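Local coordinates for protein 1-pyrroline-5-carboxylate dehydrogenase (Thermus thermophilus, PDB 1UZB) that probably catalyses the NAD-dependent oxidation of glutamate semialdehyde, the open form of 1-pyrroline-5-carboxylate, to glutamate in the breakdown of proline, at residues A[202-213]-A[231-240]; A[46-54]-A[66-75]. One frame throughout, in Å; residues are numbered along the deposited sequence.

Interactions 1 and 2 lie in series along the chain, 2 closing before 1 opens, yet their centres are only about 11 Å apart: a parallel strand pair of one mixed sheet and an antiparallel hairpin of another meet largely through a loop, 237-239 of interaction 1. Ala71 N probably donates a hydrogen bond to Pro237 O, at 2.9 Å. Met53 of the hairpin rests on the same loop, its CG 3.4 Å from Val239 CG2. Interaction 1 belongs to the mixed sheet of the Rossmann-type domain, which by family resemblance probably carries the dinucleotide; the centre of interaction 2 lies about 24 Å from that of the chain, against about 15 Å for interaction 1.

Interaction 1 (A[202-213]-A[231-240]); sequences NTVIAKPAEDAV and GVVNFLPGVG
One carbonyl oxygen is gripped twice by one residue: Asn234 N donates to Val204 O at 2.9 Å, and Asn234 ND2 reaches Val204 O at 3.1 Å from above the carbonyl plane. With CG turned beside its own backbone N (chi1 -54°), the amide folds back toward the turn before its strand, where ND2 also bonds to Gly231 O; OD1 accepts from Gly43 N, so the flip of the amide is fixed. Parallel pairing runs on through Ala206 N to Asn234 O (2.7 Å) and Leu236 N to Ala206 O. Ile205 CG2 presses unusually close to Leu236 CD1, at 3.4 Å. Pro208 lies across Phe235, with Pro208 CG 3.5 Å from Phe235 CE2. The ring edge meets Val213 O at CZ. Past the strands Gly240 is held at both ends of its backbone. Its N gives Glu210 OE1 a nearly straight bond of 2.7 Å (173°), while Lys207 NZ reaches Gly240 O at 3.2 Å and again through a water. The two strands and helix 213-226 form a beta-alpha-beta unit of the Rossmann-type domain; Ala206 and Val233 face helix 188-199, Ile205 and Leu236 face helix 73-90, and strand 165-180 pairs with the other edge of 203-207.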
loop_
_atom_site.group_PDB
_atom_site.type_symbol
_atom_site.label_atom_id
_atom_site.label_comp_id
_atom_site.label_asym_id
_atom_site.label_seq_id
_atom_site.Cartn_x
_atom_site.Cartn_y
_atom_site.Cartn_z
ATOM N N ASN A 202 -2.856 -29.045 7.449
ATOM C CA ASN A 202 -2.320 -30.223 8.123
ATOM C C ASN A 202 -3.477 -30.984 8.757
ATOM O O ASN A 202 -4.606 -30.485 8.816
ATOM C CB ASN A 202 -1.347 -29.808 9.228
ATOM C CG ASN A 202 -0.133 -29.080 8.700
ATOM O OD1 ASN A 202 0.794 -29.694 8.174
ATOM N ND2 ASN A 202 -0.134 -27.758 8.832
ATOM N N THR A 203 -3.201 -32.201 9.216
ATOM C CA THR A 203 -4.208 -32.993 9.909
ATOM C C THR A 203 -3.604 -33.297 11.277
ATOM O O THR A 203 -2.377 -33.348 11.430
ATOM C CB THR A 203 -4.588 -34.274 9.145
ATOM O OG1 THR A 203 -3.429 -35.087 8.947
ATOM C CG2 THR A 203 -5.206 -33.907 7.799
ATOM N N VAL A 204 -4.464 -33.489 12.272
ATOM C CA VAL A 204 -4.001 -33.675 13.636
ATOM C C VAL A 204 -4.616 -34.804 14.452
ATOM O O VAL A 204 -5.793 -35.142 14.299
ATOM C CB VAL A 204 -4.228 -32.343 14.419
ATOM C CG1 VAL A 204 -4.024 -32.538 15.914
ATOM C CG2 VAL A 204 -3.297 -31.270 13.888
ATOM N N ILE A 205 -3.785 -35.389 15.309
ATOM C CA ILE A 205 -4.214 -36.408 16.257
ATOM C C ILE A 205 -3.978 -35.676 17.580
ATOM O O ILE A 205 -2.847 -35.316 17.903
ATOM C CB ILE A 205 -3.339 -37.674 16.211
ATOM C CG1 ILE A 205 -3.436 -38.323 14.829
ATOM C CG2 ILE A 205 -3.801 -38.654 17.280
ATOM C CD1 ILE A 205 -2.561 -39.553 14.673
ATOM N N ALA A 206 -5.046 -35.431 18.330
ATOM C CA ALA A 206 -4.929 -34.699 19.585
ATOM C C ALA A 206 -5.088 -35.546 20.831
ATOM O O ALA A 206 -6.043 -36.317 20.955
ATOM C CB ALA A 206 -5.943 -33.558 19.610
ATOM N N LYS A 207 -4.137 -35.403 21.750
ATOM C CA LYS A 207 -4.185 -36.117 23.013
ATOM C C LYS A 207 -4.466 -35.099 24.107
ATOM O O LYS A 207 -3.616 -34.267 24.428
ATOM C CB LYS A 207 -2.859 -36.816 23.328
ATOM C CG LYS A 207 -2.956 -37.664 24.596
ATOM C CD LYS A 207 -1.656 -37.735 25.373
ATOM C CE LYS A 207 -1.885 -38.410 26.721
ATOM N NZ LYS A 207 -0.654 -38.463 27.556
ATOM N N PRO A 208 -5.673 -35.133 24.679
ATOM C CA PRO A 208 -6.013 -34.189 25.743
ATOM C C PRO A 208 -5.283 -34.592 27.015
ATOM O O PRO A 208 -4.829 -35.731 27.136
ATOM C CB PRO A 208 -7.518 -34.362 25.881
ATOM C CG PRO A 208 -7.694 -35.838 25.595
ATOM C CD PRO A 208 -6.799 -36.042 24.394
ATOM N N ALA A 209 -5.149 -33.661 27.953
ATOM C CA ALA A 209 -4.509 -33.972 29.222
ATOM C C ALA A 209 -5.510 -34.846 29.981
ATOM O O ALA A 209 -6.720 -34.647 29.867
ATOM C CB ALA A 209 -4.222 -32.691 29.992
ATOM N N GLU A 210 -5.007 -35.813 30.741
ATOM C CA GLU A 210 -5.868 -36.731 31.490
ATOM C C GLU A 210 -6.944 -36.082 32.352
ATOM O O GLU A 210 -8.068 -36.578 32.422
ATOM C CB GLU A 210 -5.028 -37.642 32.391
ATOM C CG GLU A 210 -4.048 -38.542 31.673
ATOM C CD GLU A 210 -3.382 -39.527 32.617
ATOM O OE1 GLU A 210 -2.384 -40.155 32.214
ATOM O OE2 GLU A 210 -3.866 -39.680 33.760
ATOM N N ASP A 211 -6.598 -34.978 33.008
ATOM C CA ASP A 211 -7.528 -34.284 33.895
ATOM C C ASP A 211 -8.611 -33.476 33.191
ATOM O O ASP A 211 -9.539 -32.991 33.842
ATOM C CB ASP A 211 -6.757 -33.352 34.836
ATOM C CG ASP A 211 -5.900 -34.104 35.835
ATOM O OD1 ASP A 211 -6.468 -34.857 36.653
ATOM O OD2 ASP A 211 -4.662 -33.939 35.805
ATOM N N ALA A 212 -8.506 -33.339 31.873
ATOM C CA ALA A 212 -9.470 -32.548 31.121
ATOM C C ALA A 212 -9.997 -33.234 29.865
ATOM O O ALA A 212 -10.266 -32.580 28.857
ATOM C CB ALA A 212 -8.840 -31.203 30.756
ATOM N N VAL A 213 -10.171 -34.549 29.931
ATOM C CA VAL A 213 -10.660 -35.300 28.778
ATOM C C VAL A 213 -12.120 -35.011 28.403
ATOM O O VAL A 213 -12.487 -35.088 27.230
ATOM C CB VAL A 213 -10.505 -36.825 28.997
ATOM C CG1 VAL A 213 -9.035 -37.183 29.095
ATOM C CG2 VAL A 213 -11.247 -37.254 30.256
ATOM N N GLY A 231 -10.939 -37.739 9.524
ATOM C CA GLY A 231 -9.495 -37.837 9.638
ATOM C C GLY A 231 -8.729 -36.537 9.827
ATOM O O GLY A 231 -7.573 -36.572 10.244
ATOM N N VAL A 232 -9.348 -35.397 9.531
ATOM C CA VAL A 232 -8.654 -34.120 9.675
ATOM C C VAL A 232 -8.290 -33.833 11.135
ATOM O O VAL A 232 -7.189 -33.361 11.417
ATOM C CB VAL A 232 -9.491 -32.977 9.059
ATOM C CG1 VAL A 232 -8.827 -31.634 9.313
ATOM C CG2 VAL A 232 -9.621 -33.206 7.558
ATOM N N VAL A 233 -9.208 -34.121 12.055
ATOM C CA VAL A 233 -8.949 -33.961 13.487
ATOM C C VAL A 233 -9.390 -35.244 14.189
ATOM O O VAL A 233 -10.474 -35.782 13.911
ATOM C CB VAL A 233 -9.687 -32.745 14.114
ATOM C CG1 VAL A 233 -9.060 -31.443 13.614
ATOM C CG2 VAL A 233 -11.172 -32.799 13.800
ATOM N N ASN A 234 -8.543 -35.730 15.093
ATOM C CA ASN A 234 -8.806 -36.967 15.816
ATOM C C ASN A 234 -8.545 -36.759 17.305
ATOM O O ASN A 234 -7.595 -36.075 17.697
ATOM C CB ASN A 234 -7.924 -38.075 15.236
ATOM C CG ASN A 234 -8.089 -38.208 13.726
ATOM O OD1 ASN A 234 -9.002 -38.879 13.237
ATOM N ND2 ASN A 234 -7.218 -37.539 12.980
ATOM N N PHE A 235 -9.405 -37.362 18.121
ATOM C CA PHE A 235 -9.386 -37.242 19.577
ATOM C C PHE A 235 -8.970 -38.550 20.248
ATOM O O PHE A 235 -9.698 -39.544 20.174
ATOM C CB PHE A 235 -10.799 -36.832 20.010
ATOM C CG PHE A 235 -10.981 -36.664 21.491
ATOM C CD1 PHE A 235 -11.929 -37.429 22.166
ATOM C CD2 PHE A 235 -10.271 -35.703 22.200
ATOM C CE1 PHE A 235 -12.171 -37.237 23.518
ATOM C CE2 PHE A 235 -10.507 -35.503 23.558
ATOM C CZ PHE A 235 -11.461 -36.273 24.216
ATOM N N LEU A 236 -7.814 -38.539 20.912
ATOM C CA LEU A 236 -7.289 -39.731 21.568
ATOM C C LEU A 236 -6.937 -39.616 23.046
ATOM O O LEU A 236 -5.758 -39.575 23.415
ATOM C CB LEU A 236 -6.052 -40.246 20.823
ATOM C CG LEU A 236 -6.208 -40.758 19.388
ATOM C CD1 LEU A 236 -4.892 -41.372 18.927
ATOM C CD2 LEU A 236 -7.318 -41.796 19.323
ATOM N N PRO A 237 -7.952 -39.548 23.917
ATOM C CA PRO A 237 -7.658 -39.456 25.351
ATOM C C PRO A 237 -6.949 -40.747 25.768
ATOM O O PRO A 237 -7.253 -41.823 25.245
ATOM C CB PRO A 237 -9.043 -39.313 25.982
ATOM C CG PRO A 237 -9.960 -39.984 24.978
ATOM C CD PRO A 237 -9.402 -39.502 23.664
ATOM N N GLY A 238 -5.996 -40.637 26.689
ATOM C CA GLY A 238 -5.267 -41.808 27.142
ATOM C C GLY A 238 -4.638 -41.631 28.510
ATOM O O GLY A 238 -4.529 -40.515 29.016
ATOM N N VAL A 239 -4.223 -42.741 29.111
ATOM C CA VAL A 239 -3.602 -42.718 30.428
ATOM C C VAL A 239 -2.118 -43.041 30.319
ATOM O O VAL A 239 -1.730 -43.995 29.649
ATOM C CB VAL A 239 -4.260 -43.747 31.372
ATOM C CG1 VAL A 239 -3.538 -43.765 32.715
ATOM C CG2 VAL A 239 -5.728 -43.410 31.562
ATOM N N GLY A 240 -1.289 -42.240 30.978
ATOM C CA GLY A 240 0.139 -42.485 30.939
ATOM C C GLY A 240 0.810 -42.012 29.663
ATOM O O GLY A 240 0.216 -41.288 28.866
HETATM O O HOH W 1 1.046 -40.042 26.415
HETATM O O HOH W 2 -2.052 -39.471 29.579
HETATM O O HOH W 3 -5.638 -38.150 28.019
#

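Interaction 2 (A[46-54]-A[66-75])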
loop_
_atom_site.group_PDB
_atom_site.type_symbol
_atom_site.label_atom_id
_atom_site.label_comp_id
_atom_site.label_asym_id
_atom_site.label_seq_id
_atom_site.Cartn_x
_atom_site.Cartn_y
_atom_site.Cartn_z
ATOM N N TRP A 46 -17.247 -41.439 16.239
ATOM C CA TRP A 46 -16.939 -41.711 17.635
ATOM C C TRP A 46 -16.717 -43.213 17.774
ATOM O O TRP A 46 -17.564 -44.015 17.375
ATOM C CB TRP A 46 -18.085 -41.249 18.535
ATOM C CG TRP A 46 -18.273 -39.761 18.522
ATOM C CD1 TRP A 46 -19.136 -39.047 17.738
ATOM C CD2 TRP A 46 -17.549 -38.800 19.301
ATOM N NE1 TRP A 46 -18.993 -37.701 17.982
ATOM C CE2 TRP A 46 -18.026 -37.523 18.936
ATOM C CE3 TRP A 46 -16.542 -38.897 20.272
ATOM C CZ2 TRP A 46 -17.528 -36.346 19.508
ATOM C CZ3 TRP A 46 -16.047 -37.724 20.843
ATOM C CH2 TRP A 46 -16.544 -36.467 20.455
ATOM N N VAL A 47 -15.567 -43.584 18.325
ATOM C CA VAL A 47 -15.198 -44.983 18.498
ATOM C C VAL A 47 -14.937 -45.273 19.970
ATOM O O VAL A 47 -14.099 -44.626 20.597
ATOM C CB VAL A 47 -13.919 -45.312 17.692
ATOM C CG1 VAL A 47 -13.621 -46.803 17.763
ATOM C CG2 VAL A 47 -14.084 -44.862 16.250
ATOM N N ASP A 48 -15.650 -46.252 20.517
ATOM C CA ASP A 48 -15.493 -46.608 21.919
ATOM C C ASP A 48 -14.433 -47.690 22.099
ATOM O O ASP A 48 -13.995 -48.314 21.132
ATOM C CB ASP A 48 -16.826 -47.102 22.486
ATOM C CG ASP A 48 -17.019 -46.725 23.941
ATOM O OD1 ASP A 48 -16.035 -46.316 24.596
ATOM O OD2 ASP A 48 -18.160 -46.842 24.433
ATOM N N THR A 49 -14.017 -47.896 23.344
ATOM C CA THR A 49 -13.027 -48.913 23.674
ATOM C C THR A 49 -13.526 -49.688 24.886
ATOM O O THR A 49 -14.468 -49.263 25.551
ATOM C CB THR A 49 -11.658 -48.284 24.009
ATOM O OG1 THR A 49 -11.792 -47.409 25.134
ATOM C CG2 THR A 49 -11.132 -47.497 22.820
ATOM N N LYS A 50 -12.902 -50.828 25.167
ATOM C CA LYS A 50 -13.304 -51.639 26.309
ATOM C C LYS A 50 -12.916 -50.935 27.603
ATOM O O LYS A 50 -13.724 -50.821 28.525
ATOM C CB LYS A 50 -12.644 -53.019 26.245
ATOM C CG LYS A 50 -13.031 -53.944 27.391
ATOM C CD LYS A 50 -12.446 -55.340 27.208
ATOM C CE LYS A 50 -10.924 -55.315 27.176
ATOM N NZ LYS A 50 -10.346 -54.787 28.443
ATOM N N GLU A 51 -11.676 -50.461 27.664
ATOM C CA GLU A 51 -11.185 -49.756 28.842
ATOM C C GLU A 51 -11.677 -48.315 28.815
ATOM O O GLU A 51 -11.993 -47.781 27.752
ATOM C CB GLU A 51 -9.656 -49.780 28.879
ATOM C CG GLU A 51 -9.063 -51.174 29.021
ATOM C CD GLU A 51 -7.547 -51.167 29.061
ATOM O OE1 GLU A 51 -6.951 -52.259 29.192
ATOM O OE2 GLU A 51 -6.949 -50.074 28.958
ATOM N N ARG A 52 -11.744 -47.688 29.984
ATOM C CA ARG A 52 -12.204 -46.309 30.065
ATOM C C ARG A 52 -11.381 -45.491 31.051
ATOM O O ARG A 52 -10.635 -46.038 31.866
ATOM C CB ARG A 52 -13.676 -46.265 30.482
ATOM C CG ARG A 52 -13.921 -46.619 31.941
ATOM C CD ARG A 52 -15.388 -46.452 32.302
ATOM N NE ARG A 52 -15.623 -46.586 33.737
ATOM C CZ ARG A 52 -16.814 -46.461 34.313
ATOM N NH1 ARG A 52 -17.886 -46.199 33.577
ATOM N NH2 ARG A 52 -16.935 -46.593 35.627
ATOM N N MET A 53 -11.526 -44.174 30.960
ATOM C CA MET A 53 -10.829 -43.239 31.832
ATOM C C MET A 53 -11.872 -42.463 32.613
ATOM O O MET A 53 -12.946 -42.169 32.093
ATOM C CB MET A 53 -10.008 -42.252 31.010
ATOM C CG MET A 53 -8.865 -42.857 30.238
ATOM S SD MET A 53 -8.167 -41.596 29.172
ATOM C CE MET A 53 -7.448 -40.478 30.382
ATOM N N VAL A 54 -11.548 -42.116 33.852
ATOM C CA VAL A 54 -12.472 -41.375 34.697
ATOM C C VAL A 54 -11.969 -39.957 34.936
ATOM O O VAL A 54 -10.782 -39.742 35.173
ATOM C CB VAL A 54 -12.646 -42.069 36.066
ATOM C CG1 VAL A 54 -13.739 -41.379 36.865
ATOM C CG2 VAL A 54 -12.977 -43.539 35.866
ATOM N N GLY A 66 -17.283 -37.315 34.279
ATOM C CA GLY A 66 -17.571 -38.127 33.113
ATOM C C GLY A 66 -16.470 -39.135 32.875
ATOM O O GLY A 66 -15.447 -39.126 33.560
ATOM N N THR A 67 -16.683 -40.025 31.916
ATOM C CA THR A 67 -15.676 -41.018 31.584
ATOM C C THR A 67 -15.473 -40.948 30.085
ATOM O O THR A 67 -16.335 -40.457 29.359
ATOM C CB THR A 67 -16.125 -42.450 31.949
ATOM O OG1 THR A 67 -17.281 -42.804 31.179
ATOM C CG2 THR A 67 -16.445 -42.547 33.432
ATOM N N THR A 68 -14.326 -41.423 29.621
ATOM C CA THR A 68 -14.054 -41.428 28.194
ATOM C C THR A 68 -13.401 -42.744 27.821
ATOM O O THR A 68 -12.951 -43.498 28.688
ATOM C CB THR A 68 -13.087 -40.301 27.774
ATOM O OG1 THR A 68 -11.777 -40.580 28.286
ATOM C CG2 THR A 68 -13.566 -38.955 28.301
ATOM N N ALA A 69 -13.362 -43.020 26.525
ATOM C CA ALA A 69 -12.716 -44.229 26.043
ATOM C C ALA A 69 -11.228 -44.018 26.308
ATOM O O ALA A 69 -10.796 -42.898 26.595
ATOM C CB ALA A 69 -12.973 -44.405 24.553
ATOM N N LYS A 70 -10.450 -45.088 26.220
ATOM C CA LYS A 70 -9.017 -45.010 26.462
ATOM C C LYS A 70 -8.281 -45.544 25.245
ATOM O O LYS A 70 -8.434 -46.711 24.882
ATOM C CB LYS A 70 -8.649 -45.830 27.699
ATOM C CG LYS A 70 -7.175 -45.786 28.059
ATOM C CD LYS A 70 -6.880 -46.675 29.253
ATOM C CE LYS A 70 -5.394 -46.709 29.563
ATOM N NZ LYS A 70 -5.098 -47.623 30.703
ATOM N N ALA A 71 -7.486 -44.688 24.615
ATOM C CA ALA A 71 -6.741 -45.076 23.428
ATOM C C ALA A 71 -5.439 -45.783 23.761
ATOM O O ALA A 71 -4.778 -45.470 24.754
ATOM C CB ALA A 71 -6.455 -43.848 22.568
ATOM N N GLY A 72 -5.092 -46.747 22.915
ATOM C CA GLY A 72 -3.859 -47.495 23.068
ATOM C C GLY A 72 -3.094 -47.329 21.771
ATOM O O GLY A 72 -3.473 -46.509 20.934
ATOM N N LYS A 73 -2.029 -48.101 21.586
ATOM C CA LYS A 73 -1.236 -48.007 20.367
ATOM C C LYS A 73 -2.060 -48.302 19.114
ATOM O O LYS A 73 -1.900 -47.641 18.090
ATOM C CB LYS A 73 -0.040 -48.960 20.438
ATOM C CG LYS A 73 0.968 -48.597 21.515
ATOM C CD LYS A 73 2.142 -49.560 21.518
ATOM C CE LYS A 73 3.186 -49.158 22.545
ATOM N NZ LYS A 73 4.336 -50.104 22.552
ATOM N N ALA A 74 -2.943 -49.294 19.195
ATOM C CA ALA A 74 -3.780 -49.658 18.056
ATOM C C ALA A 74 -4.636 -48.480 17.596
ATOM O O ALA A 74 -4.700 -48.174 16.404
ATOM C CB ALA A 74 -4.671 -50.842 18.418
ATOM N N GLU A 75 -5.300 -47.824 18.541
ATOM C CA GLU A 75 -6.143 -46.683 18.205
ATOM C C GLU A 75 -5.309 -45.523 17.666
ATOM O O GLU A 75 -5.760 -44.782 16.791
ATOM C CB GLU A 75 -6.954 -46.237 19.428
ATOM C CG GLU A 75 -8.026 -47.238 19.860
ATOM C CD GLU A 75 -7.465 -48.429 20.623
ATOM O OE1 GLU A 75 -8.194 -49.434 20.772
ATOM O OE2 GLU A 75 -6.306 -48.361 21.082
#
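Met53 and Thr68 form the hydrogen-bonded pair of this contact, each donating its N to the other's O; Met53 N lies 2.8 Å from Thr68 O. At the open end of the strand pair, before 52-57 and after 64-69, the hydroxyl of Thr49 takes over: Lys70 N donates to Thr49 OG1 at 2.9 Å (165°), and OG1 in turn donates to Glu51 O, 2.7 Å away and in the carbonyl plane. A weak bond from Lys70 N to the same Glu51 O closes the triangle. A valine in place of Thr49 would probably leave Lys70 N with little more than that weak bond and Glu51 O without its hydroxyl donor. These bonds tie a beta hairpin, strands 52-57 and 64-69, whose first member is one of the two outermost strands of a four-stranded sheet; strand 36-42 flanks 64-69 on the other side, where His37 bonds to Thr67 OG1. The charged contact is a long salt bridge at the surface, Glu51 OE2 to Lys70 NZ at 3.5 Å. Arg52, its CG between backbone N and carbonyl carbon (chi1 72°) and its chain then extended, carries one guanidinium face over Thr67 CG2, which lies 3.9 Å from Arg52 NH1. On the other face, buried Met53 crosses Lys70 at about a right angle, Met53 CG lying 3.9 Å from Lys70 CB, and its SD lies beside Thr68 OG1, which donates to Ala69 O.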